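Long-range contacts in branched-chain-amino-acid aminotransferase (Pseudomonas aeruginosa, PDB 6NST), which probably transfers amino groups between leucine, isoleucine or valine and 2-oxoglutarate with the help of pyridoxal 5'-phosphate, a step of branched-chain amino acid biosynthesis: residues E189-E194 / R240-E245; F201-G206 / A249-F254; G36-V41 / R158-G163; S145-H150 / S168-Q173. The protein carries 1 engineered substitution. One frame throughout, in Å; residues are numbered along the deposited sequence.

How the contacts relate
All four contacts are largely buried, but at different depths. Contact 3, nearest the middle of the chain, joins a strand of the seven-stranded antiparallel sheet to the loop bearing the probable cofactor lysine. Contacts 1 and 2 lie together farther out: Ile202 of contact 2 packs on Ile241 and Glu245 of contact 1, and helix 243-247 leads into strand 251-256. Contact 2 is an antiparallel ladder broken by a beta bulge, with an exposed end, whereas contact 1 relies on one backbone bond, bridging waters and a stacked arginine. Contact 4 sets a chain corner against helix 166-177, which follows the lysine loop of contact 3, and a salt bridge links it to contact 1.

Contact 1: E189-E194 / R240-E245; sequences EGYVAE and RITRDE
Val192 and Ile241 meet at the tight centre of this contact. The N-H of Val192 donates to Ile241 O at 2.6 Å, almost straight at 171°, and this is the one direct hydrogen bond between the two backbones. Right beside it the CG2 branch of Val192 presses on the backbone, 3.5 Å from Thr242 O, and touches Ile241 CG2 at 4.2 Å. Met184 and Leu186 of strand 182-186 pack on the same valine, so it is enclosed largely by apolar side chains. Two waters flank this bond, one bridging Val192 O to Ile241 N, the other Gly190 O to Arg243 N.

Close packing continues at Tyr191. Arg240, its chain bent at chi3 (96°), folds back so that the guanidinium lies over one face of the ring, planes 28° apart. The stack is off-centre, a cation-pi contact with CZ 4.0 Å from the ring centroid. The Glu189 end is the more open, water-bearing side. At the edge of the guanidinium, Glu189 OE2 forms a salt bridge with Arg240 NH2 at 3.0 Å, while a water spans from Glu189 OE1 (weakly) to the same nitrogen. Both charges are shared with other chains: this Arg240 pairs with Glu189 of the second subunit, and this Glu189 with Arg240 of the third.

Just past the tight centre the chain enters a helix. Thr242 OG1 accepts from Glu245 N at 3.2 Å and donates to Asp244 OD2 at 2.8 Å: Thr242 is the N-cap of helix 243-247.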
loop_
_atom_site.group_PDB
_atom_site.type_symbol
_atom_site.label_atom_id
_atom_site.label_comp_id
_atom_site.label_asym_id
_atom_site.label_seq_id
_atom_site.Cartn_x
_atom_site.Cartn_y
_atom_site.Cartn_z
ATOM N N GLU A 189 6.291 -1.344 3.375
ATOM C CA GLU A 189 5.419 -2.379 3.915
ATOM C C GLU A 189 5.521 -2.511 5.428
ATOM O O GLU A 189 4.695 -3.206 6.030
ATOM C CB GLU A 189 5.731 -3.729 3.257
ATOM C CG GLU A 189 5.215 -3.855 1.830
ATOM C CD GLU A 189 6.207 -4.530 0.904
ATOM O OE1 GLU A 189 7.341 -4.020 0.772
ATOM O OE2 GLU A 189 5.856 -5.573 0.313
ATOM N N GLY A 190 6.500 -1.859 6.056
ATOM C CA GLY A 190 6.655 -1.895 7.495
ATOM C C GLY A 190 7.750 -2.806 8.003
ATOM O O GLY A 190 7.978 -2.853 9.218
ATOM N N TYR A 191 8.432 -3.528 7.122
ATOM C CA TYR A 191 9.500 -4.434 7.511
ATOM C C TYR A 191 10.830 -3.691 7.600
ATOM O O TYR A 191 11.010 -2.617 7.023
ATOM C CB TYR A 191 9.600 -5.597 6.520
ATOM C CG TYR A 191 8.345 -6.438 6.476
ATOM C CD1 TYR A 191 7.316 -6.135 5.596
ATOM C CD2 TYR A 191 8.179 -7.520 7.331
ATOM C CE1 TYR A 191 6.162 -6.890 5.558
ATOM C CE2 TYR A 191 7.025 -8.287 7.299
ATOM C CZ TYR A 191 6.022 -7.964 6.410
ATOM O OH TYR A 191 4.869 -8.710 6.367
ATOM N N VAL A 192 11.768 -4.287 8.338
ATOM C CA VAL A 192 13.080 -3.679 8.524
ATOM C C VAL A 192 13.862 -3.740 7.220
ATOM O O VAL A 192 13.943 -4.791 6.572
ATOM C CB VAL A 192 13.840 -4.380 9.661
ATOM C CG1 VAL A 192 15.245 -3.811 9.797
ATOM C CG2 VAL A 192 13.077 -4.240 10.968
ATOM N N ALA A 193 14.444 -2.609 6.827
ATOM C CA ALA A 193 15.253 -2.528 5.619
ATOM C C ALA A 193 16.737 -2.388 5.936
ATOM O O ALA A 193 17.533 -3.263 5.581
ATOM C CB ALA A 193 14.780 -1.356 4.748
ATOM N N GLU A 194 17.128 -1.313 6.609
ATOM C CA GLU A 194 18.535 -1.008 6.842
ATOM C C GLU A 194 18.615 0.128 7.854
ATOM O O GLU A 194 17.595 0.629 8.339
ATOM C CB GLU A 194 19.234 -0.633 5.533
ATOM C CG GLU A 194 18.476 0.404 4.714
ATOM C CD GLU A 194 19.138 0.705 3.383
ATOM O OE1 GLU A 194 20.302 0.297 3.187
ATOM O OE2 GLU A 194 18.490 1.350 2.532
ATOM N N ARG A 240 12.218 -11.487 5.518
ATOM C CA ARG A 240 11.595 -10.262 5.994
ATOM C C ARG A 240 11.645 -10.222 7.514
ATOM O O ARG A 240 11.269 -11.187 8.185
ATOM C CB ARG A 240 10.152 -10.166 5.502
ATOM C CG ARG A 240 10.002 -10.363 4.006
ATOM C CD ARG A 240 8.540 -10.393 3.605
ATOM N NE ARG A 240 8.071 -9.090 3.147
ATOM C CZ ARG A 240 6.807 -8.824 2.835
ATOM N NH1 ARG A 240 5.885 -9.771 2.940
ATOM N NH2 ARG A 240 6.465 -7.612 2.422
ATOM N N ILE A 241 12.120 -9.104 8.055
ATOM C CA ILE A 241 12.330 -8.930 9.485
ATOM C C ILE A 241 11.446 -7.789 9.961
ATOM O O ILE A 241 11.454 -6.702 9.370
ATOM C CB ILE A 241 13.808 -8.640 9.806
ATOM C CG1 ILE A 241 14.689 -9.821 9.402
ATOM C CG2 ILE A 241 13.983 -8.317 11.284
ATOM C CD1 ILE A 241 16.167 -9.562 9.590
ATOM N N THR A 242 10.687 -8.032 11.022
ATOM C CA THR A 242 9.885 -6.979 11.623
ATOM C C THR A 242 10.704 -6.236 12.675
ATOM O O THR A 242 11.759 -6.694 13.121
ATOM C CB THR A 242 8.615 -7.556 12.245
ATOM O OG1 THR A 242 8.968 -8.404 13.346
ATOM C CG2 THR A 242 7.845 -8.366 11.214
ATOM N N ARG A 243 10.204 -5.066 13.076
ATOM C CA ARG A 243 10.927 -4.275 14.065
ATOM C C ARG A 243 10.975 -4.984 15.415
ATOM O O ARG A 243 12.002 -4.951 16.103
ATOM C CB ARG A 243 10.300 -2.886 14.199
ATOM C CG ARG A 243 8.941 -2.857 14.883
ATOM C CD ARG A 243 8.752 -1.552 15.632
ATOM N NE ARG A 243 8.358 -0.472 14.742
ATOM C CZ ARG A 243 8.541 0.817 14.998
ATOM N NH1 ARG A 243 8.138 1.721 14.119
ATOM N NH2 ARG A 243 9.138 1.203 16.119
ATOM N N ASP A 244 9.883 -5.644 15.810
ATOM C CA ASP A 244 9.869 -6.318 17.101
ATOM C C ASP A 244 10.653 -7.622 17.083
ATOM O O ASP A 244 11.024 -8.123 18.150
ATOM C CB ASP A 244 8.426 -6.552 17.571
ATOM C CG ASP A 244 7.534 -7.148 16.495
ATOM O OD1 ASP A 244 6.650 -7.959 16.850
ATOM O OD2 ASP A 244 7.703 -6.808 15.304
ATOM N N GLU A 245 10.930 -8.170 15.899
ATOM C CA GLU A 245 11.867 -9.282 15.801
ATOM C C GLU A 245 13.281 -8.843 16.165
ATOM O O GLU A 245 14.047 -9.627 16.738
ATOM C CB GLU A 245 11.819 -9.869 14.388
ATOM C CG GLU A 245 12.727 -11.062 14.154
ATOM C CD GLU A 245 12.525 -11.684 12.783
ATOM O OE1 GLU A 245 11.578 -11.273 12.072
ATOM O OE2 GLU A 245 13.312 -12.583 12.416
HETATM O O HOH W 1 9.077 -5.862 2.082
HETATM O O HOH W 2 8.036 -4.001 11.671
HETATM O O HOH W 3 13.152 -7.268 6.253
#

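Contact 2: F201-G206 / A249-F254; sequences FIIKDG and ADEAFF
Phe253 holds CG in the crowded position between its backbone N and carbonyl carbon (chi1 59°), while Phe201 sets CG beside its backbone N (chi1 -70°), and together these turns slide the two rings past each other. The planes are nearly parallel, 5° apart, yet barely overlap. What really covers the Phe253 face is Phe201 CB, a CH-pi contact 3.7 Å from the ring centroid. Ile203 CD1 comes to the ring's edge, 3.5 Å from Phe253 CE2. Leu284 and Thr281 of helix 279-292 also touch Phe253. On the reverse face of the sheet, Ile202 CB meets Ala249 CB at 3.8 Å and CG2 reaches toward Ala252.

Backbone bonds tie Phe201 to Phe253 in both directions, and Ile203 N gives to Glu251 O at 3.0 Å. At the exposed end Asp250 OD2 takes the Asp205 N-H at 2.7 Å, approached on the anti side and somewhat out of the carboxylate plane. One water links the two aspartates through their OD1 atoms; another joins Asp250 OD2 to Gly206 N.

Ile203 O receives Glu251 N at 3.1 Å and, weakly, Asp250 N. Two residues thus face one, a classic beta bulge where strand 251-256 begins, opposite the end of strand 199-204.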
loop_
_atom_site.group_PDB
_atom_site.type_symbol
_atom_site.label_atom_id
_atom_site.label_comp_id
_atom_site.label_asym_id
_atom_site.label_seq_id
_atom_site.Cartn_x
_atom_site.Cartn_y
_atom_site.Cartn_z
ATOM N N PHE A 201 21.981 -6.454 10.626
ATOM C CA PHE A 201 21.973 -7.886 10.873
ATOM C C PHE A 201 21.479 -8.137 12.289
ATOM O O PHE A 201 21.678 -7.313 13.183
ATOM C CB PHE A 201 23.370 -8.508 10.714
ATOM C CG PHE A 201 23.873 -8.551 9.297
ATOM C CD1 PHE A 201 24.327 -7.402 8.668
ATOM C CD2 PHE A 201 23.924 -9.751 8.606
ATOM C CE1 PHE A 201 24.802 -7.449 7.369
ATOM C CE2 PHE A 201 24.396 -9.804 7.308
ATOM C CZ PHE A 201 24.836 -8.651 6.689
ATOM N N ILE A 202 20.826 -9.279 12.487
ATOM C CA ILE A 202 20.443 -9.728 13.819
ATOM C C ILE A 202 20.824 -11.194 13.962
ATOM O O ILE A 202 20.896 -11.937 12.978
ATOM C CB ILE A 202 18.937 -9.521 14.114
ATOM C CG1 ILE A 202 18.072 -10.399 13.213
ATOM C CG2 ILE A 202 18.549 -8.056 13.953
ATOM C CD1 ILE A 202 16.591 -10.293 13.519
ATOM N N ILE A 203 21.090 -11.601 15.199
ATOM C CA ILE A 203 21.445 -12.976 15.531
ATOM C C ILE A 203 20.438 -13.491 16.548
ATOM O O ILE A 203 20.132 -12.804 17.530
ATOM C CB ILE A 203 22.883 -13.086 16.077
ATOM C CG1 ILE A 203 23.910 -12.951 14.950
ATOM C CG2 ILE A 203 23.085 -14.408 16.804
ATOM C CD1 ILE A 203 24.247 -11.529 14.579
ATOM N N LYS A 204 19.917 -14.692 16.308
ATOM C CA LYS A 204 18.981 -15.335 17.225
ATOM C C LYS A 204 19.335 -16.813 17.288
ATOM O O LYS A 204 19.221 -17.523 16.283
ATOM C CB LYS A 204 17.533 -15.131 16.776
ATOM C CG LYS A 204 16.489 -15.647 17.760
ATOM C CD LYS A 204 16.668 -15.022 19.132
ATOM C CE LYS A 204 15.563 -15.451 20.089
ATOM N NZ LYS A 204 14.225 -14.951 19.658
ATOM N N ASP A 205 19.780 -17.266 18.463
ATOM C CA ASP A 205 20.138 -18.667 18.694
ATOM C C ASP A 205 21.247 -19.124 17.747
ATOM O O ASP A 205 21.199 -20.219 17.181
ATOM C CB ASP A 205 18.912 -19.575 18.583
ATOM C CG ASP A 205 17.821 -19.195 19.565
ATOM O OD1 ASP A 205 18.157 -18.758 20.685
ATOM O OD2 ASP A 205 16.628 -19.321 19.215
ATOM N N GLY A 206 22.260 -18.276 17.575
ATOM C CA GLY A 206 23.421 -18.614 16.780
ATOM C C GLY A 206 23.232 -18.540 15.283
ATOM O O GLY A 206 24.148 -18.917 14.542
ATOM N N ALA A 249 16.109 -10.136 19.472
ATOM C CA ALA A 249 17.279 -10.826 18.956
ATOM C C ALA A 249 18.364 -10.911 20.024
ATOM O O ALA A 249 18.414 -10.102 20.955
ATOM C CB ALA A 249 17.822 -10.116 17.716
ATOM N N ASP A 250 19.235 -11.915 19.883
ATOM C CA ASP A 250 20.370 -12.043 20.792
ATOM C C ASP A 250 21.422 -10.978 20.512
ATOM O O ASP A 250 22.011 -10.415 21.442
ATOM C CB ASP A 250 20.990 -13.436 20.678
ATOM C CG ASP A 250 20.035 -14.539 21.089
ATOM O OD1 ASP A 250 19.143 -14.281 21.922
ATOM O OD2 ASP A 250 20.182 -15.672 20.581
ATOM N N GLU A 251 21.676 -10.695 19.235
ATOM C CA GLU A 251 22.657 -9.702 18.822
ATOM C C GLU A 251 22.088 -8.892 17.668
ATOM O O GLU A 251 21.090 -9.267 17.048
ATOM C CB GLU A 251 23.981 -10.346 18.390
ATOM C CG GLU A 251 24.649 -11.206 19.441
ATOM C CD GLU A 251 25.875 -11.915 18.901
ATOM O OE1 GLU A 251 26.009 -13.133 19.138
ATOM O OE2 GLU A 251 26.697 -11.254 18.232
ATOM N N ALA A 252 22.748 -7.776 17.375
ATOM C CA ALA A 252 22.397 -6.948 16.231
ATOM C C ALA A 252 23.577 -6.044 15.914
ATOM O O ALA A 252 24.251 -5.562 16.828
ATOM C CB ALA A 252 21.140 -6.112 16.501
ATOM N N PHE A 253 23.827 -5.820 14.624
ATOM C CA PHE A 253 24.890 -4.902 14.247
ATOM C C PHE A 253 24.606 -4.301 12.879
ATOM O O PHE A 253 23.740 -4.764 12.135
ATOM C CB PHE A 253 26.268 -5.581 14.264
ATOM C CG PHE A 253 26.388 -6.767 13.349
ATOM C CD1 PHE A 253 26.817 -6.614 12.039
ATOM C CD2 PHE A 253 26.101 -8.041 13.807
ATOM C CE1 PHE A 253 26.941 -7.709 11.202
ATOM C CE2 PHE A 253 26.224 -9.140 12.974
ATOM C CZ PHE A 253 26.646 -8.975 11.672
ATOM N N PHE A 254 25.356 -3.248 12.573
ATOM C CA PHE A 254 25.313 -2.555 11.297
ATOM C C PHE A 254 26.571 -2.870 10.499
ATOM O O PHE A 254 27.649 -3.070 11.065
ATOM C CB PHE A 254 25.204 -1.040 11.496
ATOM C CG PHE A 254 23.819 -0.559 11.831
ATOM C CD1 PHE A 254 22.725 -0.970 11.090
ATOM C CD2 PHE A 254 23.618 0.319 12.884
ATOM C CE1 PHE A 254 21.454 -0.518 11.394
ATOM C CE2 PHE A 254 22.350 0.773 13.195
ATOM C CZ PHE A 254 21.267 0.353 12.446
HETATM O O HOH W 4 17.730 -16.559 22.303
HETATM O O HOH W 5 22.579 -16.186 19.648
#

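Contact 3: G36-V41 / R158-G163; sequences GVFEGV and RAKSNG
Phe38 and Lys160 carry the contact through both backbone and side chain. Phe38 N donates to Lys160 O at 3.0 Å, and Asn162 N to Gly36 O at 2.7 Å, the latter donor standing above the carbonyl plane. Both acceptors also receive a CA-H: Ser161 CA lies 3.1 Å from Gly36 O, and Val37 CA approaches Lys160 O. The result is a single bridge pairing Val37 with Ser161.

Lys160 runs fully extended, with CG anti to its backbone N (chi1 -167°), and passes across the Phe38 ring. Its CG sits over one face, 4.1 Å from the centroid, while Ser161 O comes in at the ring's edge. This lysine probably carries pyridoxal phosphate in the working enzyme; no cofactor is attached here, and a sulfate lies about 4 Å from the side chain. Glu39 OE2 is 4.6 Å from Lys160 NZ, too far for a salt bridge: its carboxylate is taken by Arg61 NE and His58 ND1. Lys160 N is held by Ser65 OG. The amide of Asn162 turns its ND2 outward to His31 O of the fifth subunit, leaving OD1 3.2 Å from Phe38 CD2.

Strand 36-46 pairs with strand 96-104 and has helix 55-68 against Val37 and Glu39; the lysine loop lies alongside the strand's first residues and then runs into helix 166-177.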
loop_
_atom_site.group_PDB
_atom_site.type_symbol
_atom_site.label_atom_id
_atom_site.label_comp_id
_atom_site.label_asym_id
_atom_site.label_seq_id
_atom_site.Cartn_x
_atom_site.Cartn_y
_atom_site.Cartn_z
ATOM N N GLY A 36 22.937 12.183 -9.843
ATOM C CA GLY A 36 24.336 11.820 -9.873
ATOM C C GLY A 36 24.527 10.585 -9.023
ATOM O O GLY A 36 23.668 10.224 -8.213
ATOM N N VAL A 37 25.664 9.933 -9.232
ATOM C CA VAL A 37 25.979 8.707 -8.510
ATOM C C VAL A 37 27.327 8.879 -7.824
ATOM O O VAL A 37 28.172 9.669 -8.260
ATOM C CB VAL A 37 25.979 7.472 -9.441
ATOM C CG1 VAL A 37 24.648 7.361 -10.172
ATOM C CG2 VAL A 37 27.127 7.541 -10.434
ATOM N N PHE A 38 27.518 8.147 -6.729
ATOM C CA PHE A 38 28.748 8.253 -5.960
ATOM C C PHE A 38 29.021 6.931 -5.260
ATOM O O PHE A 38 28.202 6.009 -5.278
ATOM C CB PHE A 38 28.686 9.406 -4.946
ATOM C CG PHE A 38 27.790 9.141 -3.769
ATOM C CD1 PHE A 38 28.324 8.798 -2.539
ATOM C CD2 PHE A 38 26.413 9.243 -3.889
ATOM C CE1 PHE A 38 27.505 8.559 -1.451
ATOM C CE2 PHE A 38 25.587 9.004 -2.805
ATOM C CZ PHE A 38 26.135 8.662 -1.584
ATOM N N GLU A 39 30.196 6.850 -4.642
ATOM C CA GLU A 39 30.614 5.659 -3.920
ATOM C C GLU A 39 31.319 6.068 -2.636
ATOM O O GLU A 39 31.822 7.186 -2.501
ATOM C CB GLU A 39 31.539 4.775 -4.768
ATOM C CG GLU A 39 30.812 3.801 -5.681
ATOM C CD GLU A 39 29.969 2.804 -4.904
ATOM O OE1 GLU A 39 28.818 2.545 -5.316
ATOM O OE2 GLU A 39 30.457 2.288 -3.875
ATOM N N GLY A 40 31.332 5.142 -1.683
ATOM C CA GLY A 40 32.122 5.288 -0.479
ATOM C C GLY A 40 33.131 4.163 -0.398
ATOM O O GLY A 40 32.753 2.990 -0.336
ATOM N N VAL A 41 34.417 4.502 -0.428
ATOM C CA VAL A 41 35.482 3.512 -0.493
ATOM C C VAL A 41 36.484 3.797 0.616
ATOM O O VAL A 41 36.713 4.951 0.992
ATOM C CB VAL A 41 36.173 3.511 -1.878
ATOM C CG1 VAL A 41 36.956 2.228 -2.083
ATOM C CG2 VAL A 41 35.147 3.695 -2.991
ATOM N N ARG A 158 18.884 0.138 -6.058
ATOM C CA ARG A 158 20.155 -0.526 -6.322
ATOM C C ARG A 158 21.258 0.443 -6.716
ATOM O O ARG A 158 22.434 0.057 -6.715
ATOM C CB ARG A 158 19.998 -1.575 -7.430
ATOM C CG ARG A 158 18.895 -2.588 -7.182
ATOM C CD ARG A 158 18.956 -3.132 -5.765
ATOM N NE ARG A 158 17.864 -4.062 -5.494
ATOM C CZ ARG A 158 17.467 -4.410 -4.275
ATOM N NH1 ARG A 158 18.067 -3.896 -3.209
ATOM N NH2 ARG A 158 16.464 -5.264 -4.123
ATOM N N ALA A 159 20.913 1.676 -7.067
ATOM C CA ALA A 159 21.896 2.691 -7.406
ATOM C C ALA A 159 22.185 3.552 -6.185
ATOM O O ALA A 159 21.289 3.841 -5.387
ATOM C CB ALA A 159 21.407 3.568 -8.560
ATOM N N LYS A 160 23.447 3.949 -6.038
ATOM C CA LYS A 160 23.861 4.840 -4.959
ATOM C C LYS A 160 23.887 6.254 -5.531
ATOM O O LYS A 160 24.921 6.774 -5.950
ATOM C CB LYS A 160 25.212 4.407 -4.396
ATOM C CG LYS A 160 25.587 5.064 -3.082
ATOM C CD LYS A 160 26.808 4.400 -2.460
ATOM C CE LYS A 160 27.123 4.998 -1.098
ATOM N NZ LYS A 160 28.261 4.312 -0.429
ATOM N N SER A 161 22.712 6.875 -5.557
ATOM C CA SER A 161 22.512 8.172 -6.190
ATOM C C SER A 161 22.579 9.300 -5.165
ATOM O O SER A 161 22.232 9.126 -3.995
ATOM C CB SER A 161 21.169 8.217 -6.924
ATOM O OG SER A 161 20.093 7.954 -6.044
ATOM N N ASN A 162 23.022 10.471 -5.632
ATOM C CA ASN A 162 23.238 11.610 -4.745
ATOM C C ASN A 162 21.945 12.034 -4.055
ATOM O O ASN A 162 21.830 11.972 -2.827
ATOM C CB ASN A 162 23.831 12.784 -5.530
ATOM C CG ASN A 162 25.219 12.493 -6.063
ATOM O OD1 ASN A 162 25.645 11.342 -6.128
ATOM N ND2 ASN A 162 25.933 13.544 -6.456
ATOM N N GLY A 163 20.956 12.467 -4.840
ATOM C CA GLY A 163 19.761 13.073 -4.278
ATOM C C GLY A 163 18.918 12.147 -3.424
ATOM O O GLY A 163 18.091 12.626 -2.643
#

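Contact 4: S145-H150 / S168-Q173; sequences SSFTRH and SMLALQ
An ST turn marks the corner after strand 140-145, where Ser145 lies against Ala171 of helix 166-177. A chi1 of 173° swings Ser145 OG away from the residue's own N; the oxygen accepts from Phe147 N at 3.0 Å, has a weak hydrogen bond with Glu174 OE1, and lies 3.3 Å from Ala171 CB. Phe147 also points toward the helix. Leu170 CB stands over the centre of its ring, a CH-pi contact 3.9 Å from the centroid and only 8° off the normal, while Leu170 O comes within 3.5 Å of Phe147 CE2. Arg243 of the fourth subunit makes a cation-pi contact with that ring, and Met156 of the fifth subunit packs on it.

Farther along, Arg149 bends at chi2 (50°) and reaches the first turn of helix 166-177. Its NH1 donates to Ser168 OG at 2.9 Å, with the oxygen lying in the guanidinium plane. The rest of the group is well gripped: NE forms a salt bridge with Glu194 OE2, NH1 also reaches Asn167 OD1, and NH2 meets Ser196 O weakly.

Met185 of strand 182-186 touches Ser145, Arg149 and Ala171 alike, so corner, strand and helix 166-177 meet around it.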
loop_
_atom_site.group_PDB
_atom_site.type_symbol
_atom_site.label_atom_id
_atom_site.label_comp_id
_atom_site.label_asym_id
_atom_site.label_seq_id
_atom_site.Cartn_x
_atom_site.Cartn_y
_atom_site.Cartn_z
ATOM N N SER A 145 13.188 4.851 12.620
ATOM C CA SER A 145 12.867 6.112 11.966
ATOM C C SER A 145 11.381 6.204 11.652
ATOM O O SER A 145 10.759 5.230 11.216
ATOM C CB SER A 145 13.677 6.258 10.677
ATOM O OG SER A 145 13.271 7.402 9.946
ATOM N N SER A 146 10.811 7.391 11.876
ATOM C CA SER A 146 9.445 7.670 11.457
ATOM C C SER A 146 9.348 7.980 9.971
ATOM O O SER A 146 8.236 8.058 9.440
ATOM C CB SER A 146 8.866 8.840 12.260
ATOM O OG SER A 146 9.487 10.064 11.902
ATOM N N PHE A 147 10.480 8.168 9.296
ATOM C CA PHE A 147 10.505 8.328 7.850
ATOM C C PHE A 147 10.584 6.955 7.194
ATOM O O PHE A 147 11.435 6.135 7.552
ATOM C CB PHE A 147 11.692 9.188 7.413
ATOM C CG PHE A 147 11.655 10.590 7.943
ATOM C CD1 PHE A 147 10.977 11.584 7.257
ATOM C CD2 PHE A 147 12.305 10.917 9.121
ATOM C CE1 PHE A 147 10.940 12.876 7.741
ATOM C CE2 PHE A 147 12.272 12.208 9.611
ATOM C CZ PHE A 147 11.591 13.189 8.919
ATOM N N THR A 148 9.695 6.713 6.235
ATOM C CA THR A 148 9.695 5.447 5.517
ATOM C C THR A 148 10.862 5.397 4.536
ATOM O O THR A 148 11.174 6.387 3.870
ATOM C CB THR A 148 8.369 5.268 4.779
ATOM O OG1 THR A 148 7.288 5.367 5.715
ATOM C CG2 THR A 148 8.309 3.918 4.093
ATOM N N ARG A 149 11.515 4.240 4.461
ATOM C CA ARG A 149 12.645 4.070 3.560
ATOM C C ARG A 149 12.171 4.093 2.103
ATOM O O ARG A 149 10.979 4.001 1.805
ATOM C CB ARG A 149 13.388 2.770 3.882
ATOM C CG ARG A 149 14.811 2.676 3.329
ATOM C CD ARG A 149 15.634 3.914 3.657
ATOM N NE ARG A 149 17.024 3.780 3.224
ATOM C CZ ARG A 149 17.942 4.735 3.343
ATOM N NH1 ARG A 149 17.622 5.905 3.881
ATOM N NH2 ARG A 149 19.181 4.523 2.924
ATOM N N HIS A 150 13.134 4.221 1.190
ATOM C CA HIS A 150 12.836 4.425 -0.221
ATOM C C HIS A 150 11.974 3.300 -0.787
ATOM O O HIS A 150 12.066 2.141 -0.375
ATOM C CB HIS A 150 14.133 4.534 -1.025
ATOM C CG HIS A 150 14.832 5.847 -0.869
ATOM N ND1 HIS A 150 14.321 7.025 -1.371
ATOM C CD2 HIS A 150 16.007 6.170 -0.277
ATOM C CE1 HIS A 150 15.147 8.017 -1.089
ATOM N NE2 HIS A 150 16.179 7.524 -0.427
ATOM N N SER A 168 18.027 9.614 4.086
ATOM C CA SER A 168 18.972 9.195 5.115
ATOM C C SER A 168 19.297 10.340 6.067
ATOM O O SER A 168 19.410 10.130 7.280
ATOM C CB SER A 168 20.248 8.657 4.465
ATOM O OG SER A 168 19.960 7.564 3.609
ATOM N N MET A 169 19.450 11.557 5.538
ATOM C CA MET A 169 19.742 12.704 6.392
ATOM C C MET A 169 18.562 13.038 7.295
ATOM O O MET A 169 18.750 13.378 8.470
ATOM C CB MET A 169 20.117 13.916 5.540
ATOM C CG MET A 169 21.442 13.788 4.814
ATOM S SD MET A 169 21.847 15.283 3.892
ATOM C CE MET A 169 21.883 16.494 5.213
ATOM N N LEU A 170 17.341 12.960 6.761
ATOM C CA LEU A 170 16.160 13.225 7.576
ATOM C C LEU A 170 16.047 12.224 8.718
ATOM O O LEU A 170 15.697 12.593 9.845
ATOM C CB LEU A 170 14.903 13.190 6.705
ATOM C CG LEU A 170 14.767 14.325 5.685
ATOM C CD1 LEU A 170 13.546 14.122 4.798
ATOM C CD2 LEU A 170 14.695 15.667 6.399
ATOM N N ALA A 171 16.359 10.955 8.446
ATOM C CA ALA A 171 16.231 9.913 9.457
ATOM C C ALA A 171 17.361 9.966 10.477
ATOM O O ALA A 171 17.130 9.751 11.671
ATOM C CB ALA A 171 16.187 8.542 8.789
ATOM N N LEU A 172 18.589 10.239 10.029
ATOM C CA LEU A 172 19.706 10.316 10.964
ATOM C C LEU A 172 19.521 11.470 11.940
ATOM O O LEU A 172 19.747 11.315 13.146
ATOM C CB LEU A 172 21.029 10.461 10.209
ATOM C CG LEU A 172 22.264 10.622 11.105
ATOM C CD1 LEU A 172 22.436 9.408 12.011
ATOM C CD2 LEU A 172 23.526 10.869 10.287
ATOM N N GLN A 173 19.103 12.633 11.436
ATOM C CA GLN A 173 18.857 13.774 12.309
ATOM C C GLN A 173 17.764 13.465 13.326
ATOM O O GLN A 173 17.850 13.886 14.486
ATOM C CB GLN A 173 18.489 15.002 11.477
ATOM C CG GLN A 173 18.302 16.262 12.301
ATOM C CD GLN A 173 19.510 16.573 13.164
ATOM O OE1 GLN A 173 20.653 16.473 12.715
ATOM N NE2 GLN A 173 19.263 16.943 14.416
#